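PDB 4B4H: beta-1,4-exocellulase from Thermobifida fusca, which acts as a family 6 glycoside hydrolase that degrades cellulose as a cellobiohydrolase, this chain being its catalytic domain. Local coordinates for residues L141-G146 with H189-W194; S196-S201 with N257-E262. One frame throughout, in Å; residues are numbered along the deposited sequence.

Contact 1: residues L141-G146 with H189-W194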
ATOM      1  N   LEU A 141      -2.099 -15.595  -0.715  1.00 10.47           N
ATOM      2  CA  LEU A 141      -2.806 -16.867  -0.880  1.00 11.25           C
ATOM      3  C   LEU A 141      -2.887 -17.329  -2.331  1.00 11.92           C
ATOM      4  O   LEU A 141      -3.335 -18.443  -2.600  1.00 12.34           O
ATOM      5  CB  LEU A 141      -4.191 -16.823  -0.228  1.00 11.34           C
ATOM      6  CG  LEU A 141      -4.197 -16.276   1.199  1.00 11.55           C
ATOM      7  CD1 LEU A 141      -5.612 -16.241   1.738  1.00 11.23           C
ATOM      8  CD2 LEU A 141      -3.298 -17.065   2.136  1.00 12.00           C
ATOM      9  N   VAL A 142      -2.474 -16.456  -3.250  1.00 12.45           N
ATOM     10  CA  VAL A 142      -2.352 -16.785  -4.678  1.00 12.97           C
ATOM     11  C   VAL A 142      -0.928 -17.270  -4.976  1.00 12.68           C
ATOM     12  O   VAL A 142      -0.738 -18.306  -5.618  1.00 13.16           O
ATOM     13  CB  VAL A 142      -2.665 -15.557  -5.578  1.00 13.62           C
ATOM     14  CG1 VAL A 142      -2.474 -15.902  -7.056  1.00 14.09           C
ATOM     15  CG2 VAL A 142      -4.069 -15.033  -5.314  1.00 13.83           C
ATOM     16  N   THR A 143       0.058 -16.527  -4.483  1.00 12.62           N
ATOM     17  CA  THR A 143       1.438 -16.616  -4.972  1.00 13.06           C
ATOM     18  C   THR A 143       2.421 -17.292  -4.016  1.00 13.39           C
ATOM     19  O   THR A 143       3.462 -17.813  -4.440  1.00 13.31           O
ATOM     20  CB  THR A 143       1.996 -15.213  -5.245  1.00 12.83           C
ATOM     21  OG1 THR A 143       2.092 -14.505  -4.001  1.00 13.27           O
ATOM     22  CG2 THR A 143       1.092 -14.436  -6.207  1.00 12.74           C
ATOM     23  N   ASN A 144       2.107 -17.265  -2.724  1.00 13.26           N
ATOM     24  CA  ASN A 144       3.039 -17.766  -1.714  1.00 13.56           C
ATOM     25  C   ASN A 144       2.584 -19.037  -0.976  1.00 14.38           C
ATOM     26  O   ASN A 144       2.994 -19.279   0.155  1.00 14.51           O
ATOM     27  CB  ASN A 144       3.400 -16.630  -0.734  1.00 13.49           C
ATOM     28  CG  ASN A 144       4.191 -15.509  -1.399  1.00 13.93           C
ATOM     29  OD1 ASN A 144       4.990 -15.747  -2.295  1.00 14.55           O
ATOM     30  ND2 ASN A 144       3.983 -14.283  -0.942  1.00 13.92           N
ATOM     31  N   VAL A 145       1.779 -19.873  -1.633  1.00 14.99           N
ATOM     32  CA  VAL A 145       1.248 -21.077  -0.984  1.00 16.17           C
ATOM     33  C   VAL A 145       1.975 -22.354  -1.422  1.00 17.33           C
ATOM     34  O   VAL A 145       1.936 -23.370  -0.726  1.00 18.13           O
ATOM     35  CB  VAL A 145      -0.280 -21.199  -1.184  1.00 16.43           C
ATOM     36  CG1 VAL A 145      -0.803 -22.539  -0.692  1.00 16.39           C
ATOM     37  CG2 VAL A 145      -0.982 -20.093  -0.422  1.00 15.76           C
ATOM     38  N   GLY A 146       2.629 -22.296  -2.572  1.00 18.02           N
ATOM     39  CA  GLY A 146       3.373 -23.447  -3.085  1.00 18.46           C
ATOM     40  C   GLY A 146       4.720 -23.029  -3.634  1.00 19.85           C
ATOM     41  O   GLY A 146       5.068 -21.848  -3.596  1.00 19.92           O
ATOM     42  N   HIS A 189       1.888  -4.126  -9.181  1.00  8.74           N
ATOM     43  CA  HIS A 189       2.014  -4.841 -10.450  1.00  9.54           C
ATOM     44  C   HIS A 189       3.170  -5.793 -10.439  1.00 10.08           C
ATOM     45  O   HIS A 189       3.108  -6.857 -11.073  1.00  9.97           O
ATOM     46  CB  HIS A 189       2.024  -3.881 -11.647  1.00  9.54           C
ATOM     47  CG  HIS A 189       3.371  -3.273 -11.955  1.00  9.57           C
ATOM     48  ND1 HIS A 189       3.778  -2.092 -11.443  1.00  9.80           N
ATOM     49  CD2 HIS A 189       4.393  -3.710 -12.786  1.00  9.73           C
ATOM     50  CE1 HIS A 189       5.013  -1.804 -11.914  1.00  9.70           C
ATOM     51  NE2 HIS A 189       5.380  -2.791 -12.738  1.00  9.85           N
ATOM     52  N   GLY A 190       4.222  -5.442  -9.703  1.00 10.60           N
ATOM     53  CA  GLY A 190       5.370  -6.323  -9.513  1.00 10.90           C
ATOM     54  C   GLY A 190       5.123  -7.505  -8.592  1.00 11.43           C
ATOM     55  O   GLY A 190       6.067  -8.176  -8.199  1.00 12.19           O
ATOM     56  N   TRP A 191       3.868  -7.751  -8.228  1.00 11.36           N
ATOM     57  CA  TRP A 191       3.496  -8.926  -7.445  1.00 11.63           C
ATOM     58  C   TRP A 191       2.481  -9.762  -8.177  1.00 12.07           C
ATOM     59  O   TRP A 191       2.669 -10.970  -8.340  1.00 12.81           O
ATOM     60  CB  TRP A 191       2.957  -8.502  -6.077  1.00 11.48           C
ATOM     61  CG  TRP A 191       2.656  -9.602  -5.079  1.00 11.81           C
ATOM     62  CD1 TRP A 191       2.575 -10.987  -5.287  1.00 12.00           C
ATOM     63  CD2 TRP A 191       2.319  -9.418  -3.671  1.00 11.78           C
ATOM     64  NE1 TRP A 191       2.254 -11.640  -4.123  1.00 12.15           N
ATOM     65  CE2 TRP A 191       2.084 -10.757  -3.116  1.00 11.89           C
ATOM     66  CE3 TRP A 191       2.207  -8.316  -2.836  1.00 12.02           C
ATOM     67  CZ2 TRP A 191       1.747 -10.949  -1.785  1.00 11.82           C
ATOM     68  CZ3 TRP A 191       1.871  -8.520  -1.499  1.00 12.31           C
ATOM     69  CH2 TRP A 191       1.639  -9.806  -0.988  1.00 11.74           C
ATOM     70  N   ILE A 192       1.406  -9.128  -8.652  1.00 11.88           N
ATOM     71  CA  ILE A 192       0.295  -9.882  -9.238  1.00 11.70           C
ATOM     72  C   ILE A 192      -0.029  -9.461 -10.676  1.00 11.68           C
ATOM     73  O   ILE A 192      -1.173  -9.582 -11.137  1.00 11.94           O
ATOM     74  CB  ILE A 192      -0.961  -9.872  -8.328  1.00 11.13           C
ATOM     75  CG1 ILE A 192      -1.562  -8.465  -8.230  1.00 10.88           C
ATOM     76  CG2 ILE A 192      -0.637 -10.442  -6.950  1.00 11.33           C
ATOM     77  CD1 ILE A 192      -2.979  -8.431  -7.701  1.00 10.29           C
ATOM     78  N   GLY A 193       0.991  -8.996 -11.392  1.00 12.24           N
ATOM     79  CA  GLY A 193       0.800  -8.526 -12.758  1.00 12.48           C
ATOM     80  C   GLY A 193       0.900  -9.594 -13.838  1.00 12.34           C
ATOM     81  O   GLY A 193       0.577  -9.319 -14.983  1.00 12.45           O
ATOM     82  N   TRP A 194       1.352 -10.796 -13.474  1.00 12.85           N
ATOM     83  CA  TRP A 194       1.538 -11.896 -14.436  1.00 13.50           C
ATOM     84  C   TRP A 194       0.267 -12.596 -14.844  1.00 14.43           C
ATOM     85  O   TRP A 194      -0.685 -12.697 -14.065  1.00 15.12           O
ATOM     86  CB  TRP A 194       2.509 -12.927 -13.874  1.00 13.20           C
ATOM     87  CG  TRP A 194       3.930 -12.447 -13.809  1.00 13.21           C
ATOM     88  CD1 TRP A 194       4.941 -12.653 -14.743  1.00 13.15           C
ATOM     89  CD2 TRP A 194       4.552 -11.659 -12.743  1.00 13.04           C
ATOM     90  NE1 TRP A 194       6.104 -12.068 -14.338  1.00 13.05           N
ATOM     91  CE2 TRP A 194       5.945 -11.451 -13.148  1.00 12.95           C
ATOM     92  CE3 TRP A 194       4.110 -11.119 -11.536  1.00 12.94           C
ATOM     93  CZ2 TRP A 194       6.836 -10.741 -12.363  1.00 13.08           C
ATOM     94  CZ3 TRP A 194       5.020 -10.405 -10.754  1.00 13.00           C
ATOM     95  CH2 TRP A 194       6.350 -10.216 -11.166  1.00 12.87           C
TER
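The hydroxyl OG1 of T143 has two partners: it accepts the indole N-H of W191 and also bonds the backbone carbonyl of P139, one turn earlier in the chain. NE1 of W191 lies 2.9 Å from OG1 of T143, and the N-H...O angle of 175° makes the bond almost straight. The oxygen sits at the indole edge, practically in the ring plane, as does CB of T143, so the threonine meets the pyrrole side of the ring rather than either face. Its OG1 stands between the backbone N and the carbonyl carbon, a position that serves P139 and the indole at once. CG2, beside the backbone N and displaced from the ring plane, comes to 3.7 Å from NE1 of W191; farther along, it comes 4.4 Å from CG2 of I192. On the other side, W191 carries its indole across to the helix end because CG is anti to its own backbone N (chi1 -174°). N144, the first residue beyond helix 140-143, adds a looser contact: its amide nitrogen ND2 stands 4.1 Å from CZ2 of W191, with amide and ring planes 29° apart. That amide is engaged by N140 OD1, a bond that would limit its rotation. The nearly straight bond and the methyl contact together would restrain the indole's orientation. W191 also touches D136, the predicted proton donor, and is itself a predicted substrate-binding residue. The two short helices follow neighbouring parallel strands, 127-133 and 180-185, and their pairing is consistent with a tryptophan held in place beside the active site of a family 6 cellobiohydrolase.

Contact 2: residues S196-S201 with N257-E262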
ATOM      1  N   SER A 196      -0.373 -15.507 -14.784  1.00 15.48           N
ATOM      2  CA  SER A 196      -0.637 -16.614 -13.858  1.00 15.31           C
ATOM      3  C   SER A 196      -1.224 -16.233 -12.499  1.00 14.88           C
ATOM      4  O   SER A 196      -1.812 -17.079 -11.829  1.00 14.66           O
ATOM      5  CB  SER A 196       0.615 -17.472 -13.655  1.00 15.87           C
ATOM      6  OG  SER A 196       1.756 -16.703 -13.345  1.00 16.79           O
ATOM      7  N   ASN A 197      -1.073 -14.976 -12.085  1.00 14.48           N
ATOM      8  CA  ASN A 197      -1.607 -14.556 -10.778  1.00 14.08           C
ATOM      9  C   ASN A 197      -2.624 -13.410 -10.779  1.00 13.85           C
ATOM     10  O   ASN A 197      -3.317 -13.204  -9.785  1.00 13.53           O
ATOM     11  CB  ASN A 197      -0.485 -14.314  -9.752  1.00 14.29           C
ATOM     12  CG  ASN A 197       0.588 -13.373 -10.254  1.00 14.79           C
ATOM     13  OD1 ASN A 197       0.340 -12.531 -11.115  1.00 15.05           O
ATOM     14  ND2 ASN A 197       1.790 -13.504  -9.703  1.00 14.72           N
ATOM     15  N   PHE A 198      -2.737 -12.697 -11.896  1.00 13.23           N
ATOM     16  CA  PHE A 198      -3.685 -11.578 -12.030  1.00 13.04           C
ATOM     17  C   PHE A 198      -5.135 -12.059 -11.866  1.00 12.94           C
ATOM     18  O   PHE A 198      -5.834 -11.639 -10.936  1.00 13.27           O
ATOM     19  CB  PHE A 198      -3.457 -10.870 -13.375  1.00 13.22           C
ATOM     20  CG  PHE A 198      -4.357  -9.693 -13.625  1.00 13.26           C
ATOM     21  CD1 PHE A 198      -5.647  -9.872 -14.120  1.00 13.33           C
ATOM     22  CD2 PHE A 198      -3.894  -8.394 -13.414  1.00 13.40           C
ATOM     23  CE1 PHE A 198      -6.467  -8.788 -14.378  1.00 13.59           C
ATOM     24  CE2 PHE A 198      -4.717  -7.308 -13.664  1.00 13.83           C
ATOM     25  CZ  PHE A 198      -6.003  -7.506 -14.143  1.00 14.03           C
ATOM     26  N   GLY A 199      -5.577 -12.956 -12.747  1.00 12.44           N
ATOM     27  CA  GLY A 199      -6.906 -13.573 -12.638  1.00 12.16           C
ATOM     28  C   GLY A 199      -7.169 -14.233 -11.284  1.00 12.14           C
ATOM     29  O   GLY A 199      -8.215 -13.996 -10.667  1.00 12.17           O
ATOM     30  N   PRO A 200      -6.224 -15.062 -10.805  1.00 12.41           N
ATOM     31  CA  PRO A 200      -6.353 -15.702  -9.489  1.00 12.17           C
ATOM     32  C   PRO A 200      -6.530 -14.716  -8.318  1.00 11.68           C
ATOM     33  O   PRO A 200      -7.306 -14.985  -7.391  1.00 12.02           O
ATOM     34  CB  PRO A 200      -5.049 -16.486  -9.368  1.00 12.32           C
ATOM     35  CG  PRO A 200      -4.712 -16.835 -10.776  1.00 12.88           C
ATOM     36  CD  PRO A 200      -5.092 -15.623 -11.573  1.00 12.59           C
ATOM     37  N   SER A 201      -5.834 -13.580  -8.373  1.00 11.24           N
ATOM     38  CA  SER A 201      -6.011 -12.528  -7.378  1.00 10.62           C
ATOM     39  C   SER A 201      -7.428 -11.965  -7.455  1.00 10.84           C
ATOM     40  O   SER A 201      -8.071 -11.760  -6.423  1.00 10.81           O
ATOM     41  CB  SER A 201      -4.985 -11.410  -7.577  1.00 10.46           C
ATOM     42  OG  SER A 201      -3.672 -11.879  -7.346  1.00 10.27           O
ATOM     43  N   ASN A 257       6.056  -9.727 -17.090  1.00 14.58           N
ATOM     44  CA  ASN A 257       4.921  -9.085 -16.469  1.00 14.15           C
ATOM     45  C   ASN A 257       4.104  -8.424 -17.568  1.00 13.61           C
ATOM     46  O   ASN A 257       4.654  -7.961 -18.572  1.00 13.60           O
ATOM     47  CB  ASN A 257       5.419  -8.027 -15.486  1.00 14.14           C
ATOM     48  CG  ASN A 257       4.417  -7.719 -14.393  1.00 14.34           C
ATOM     49  OD1 ASN A 257       3.245  -7.432 -14.662  1.00 14.44           O
ATOM     50  ND2 ASN A 257       4.884  -7.742 -13.152  1.00 14.12           N
ATOM     51  N   GLN A 258       2.794  -8.388 -17.388  1.00 12.87           N
ATOM     52  CA  GLN A 258       1.925  -7.679 -18.337  1.00 12.49           C
ATOM     53  C   GLN A 258       2.044  -6.163 -18.239  1.00 12.10           C
ATOM     54  O   GLN A 258       1.588  -5.442 -19.142  1.00 11.88           O
ATOM     55  CB  GLN A 258       0.471  -8.085 -18.133  1.00 13.21           C
ATOM     56  CG  GLN A 258       0.204  -9.539 -18.438  1.00 13.77           C
ATOM     57  CD  GLN A 258      -1.221  -9.932 -18.162  1.00 14.52           C
ATOM     58  OE1 GLN A 258      -1.978 -10.212 -19.090  1.00 15.16           O
ATOM     59  NE2 GLN A 258      -1.598  -9.976 -16.883  1.00 14.35           N
ATOM     60  N   TYR A 259       2.619  -5.691 -17.134  1.00 11.50           N
ATOM     61  CA  TYR A 259       2.678  -4.266 -16.821  1.00 10.69           C
ATOM     62  C   TYR A 259       4.073  -3.873 -16.370  1.00 10.44           C
ATOM     63  O   TYR A 259       4.790  -4.685 -15.776  1.00  9.97           O
ATOM     64  CB  TYR A 259       1.648  -3.918 -15.730  1.00 10.43           C
ATOM     65  CG  TYR A 259       0.305  -4.567 -15.979  1.00 10.35           C
ATOM     66  CD1 TYR A 259      -0.582  -4.020 -16.909  1.00 10.16           C
ATOM     67  CD2 TYR A 259      -0.063  -5.745 -15.328  1.00 10.38           C
ATOM     68  CE1 TYR A 259      -1.806  -4.611 -17.166  1.00 10.33           C
ATOM     69  CE2 TYR A 259      -1.289  -6.348 -15.576  1.00 10.23           C
ATOM     70  CZ  TYR A 259      -2.157  -5.784 -16.506  1.00 10.26           C
ATOM     71  OH  TYR A 259      -3.363  -6.402 -16.761  1.00 11.01           O
ATOM     72  N   VAL A 260       4.433  -2.623 -16.656  1.00 10.31           N
ATOM     73  CA  VAL A 260       5.651  -1.980 -16.155  1.00 10.24           C
ATOM     74  C   VAL A 260       5.371  -0.836 -15.156  1.00 10.07           C
ATOM     75  O   VAL A 260       6.295  -0.177 -14.673  1.00 10.27           O
ATOM     76  CB  VAL A 260       6.523  -1.418 -17.310  1.00 10.21           C
ATOM     77  CG1 VAL A 260       6.856  -2.508 -18.313  1.00 10.52           C
ATOM     78  CG2 VAL A 260       5.833  -0.250 -18.015  1.00 10.07           C
ATOM     79  N   ASP A 261       4.095  -0.595 -14.869  1.00 10.03           N
ATOM     80  CA  ASP A 261       3.704   0.481 -13.947  1.00 10.04           C
ATOM     81  C   ASP A 261       2.339   0.232 -13.304  1.00  9.25           C
ATOM     82  O   ASP A 261       1.607  -0.666 -13.707  1.00  9.24           O
ATOM     83  CB  ASP A 261       3.799   1.860 -14.628  1.00 10.77           C
ATOM     84  CG  ASP A 261       2.931   1.984 -15.871  1.00 11.50           C
ATOM     85  OD1 ASP A 261       1.790   1.471 -15.892  1.00 12.10           O
ATOM     86  OD2 ASP A 261       3.401   2.629 -16.828  1.00 12.74           O
ATOM     87  N   GLU A 262       2.000   1.045 -12.307  1.00  8.70           N
ATOM     88  CA  GLU A 262       0.794   0.834 -11.508  1.00  8.27           C
ATOM     89  C   GLU A 262      -0.485   1.266 -12.210  1.00  8.07           C
ATOM     90  O   GLU A 262      -1.537   0.643 -12.042  1.00  8.04           O
ATOM     91  CB  GLU A 262       0.912   1.561 -10.164  1.00  8.05           C
ATOM     92  CG  GLU A 262       1.909   0.940  -9.194  1.00  7.92           C
ATOM     93  CD  GLU A 262       1.538  -0.487  -8.832  1.00  7.96           C
ATOM     94  OE1 GLU A 262       0.568  -0.688  -8.091  1.00  7.64           O
ATOM     95  OE2 GLU A 262       2.197  -1.426  -9.321  1.00  7.65           O
TER
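F198 brings CD2 and CE2 of its ring against the phenol end of Y259, with CE2 of F198 3.5 Å from OH of Y259. The ring centroids are 5.9 Å apart and the planes meet at 36°, an oblique aromatic pairing. CD2 of F198 and CE2 of Y259 are 4.0 Å apart. F198 reaches Y259 because its CG is anti to the backbone N (chi1 -179°), which sends the ring out from the start of helix 198-209. The hydroxyl of Y259 bonds D268 on helix 262-276, so the phenol is tethered at its far end. Q258 folds CB over one face of the Y259 ring, toward the rim, while its NE2 bonds the carbonyl of G193 and passes 4.1 Å from CB of F198. An Asx turn shapes the backbone here: N of Y259 donates to OD1 of N257 at 3.1 Å. At the other segment, N197 O accepts both the backbone N and OG of S201, from opposite faces of its carbonyl plane, which secures the first turn of the helix. F198 also packs on F265, L269 and A272 of helix 262-276. With an alanine at F198, the phenol of Y259 would probably lose its aromatic neighbour and a gap would open toward F265 and L269. The phenylalanine ring is thus wedged where the first turn of helix 198-209 meets helix 262-276 and the loop leading into it from strand 246-247.

From the N terminus, the chain leaves strand 127-133, forms helix 140-143, and runs through helices 152-160 and 162-175 and strand 180-185 before contact 1 closes this 42-residue loop at helix 189-192. Contact 2 opens almost at once, at the start of helix 198-209, and closes after strand 221-224 and the hairpin 242-247, just ahead of helix 262-276. The two loops therefore lie in series, neither nested nor crossed. Segment 189-194 joins them: the backbone N of H189 bonds E262 and its O bonds N257. Together the contacts tie segments following three successive parallel strands, 127-133, 180-185 and 221-224, on one side of the catalytic domain.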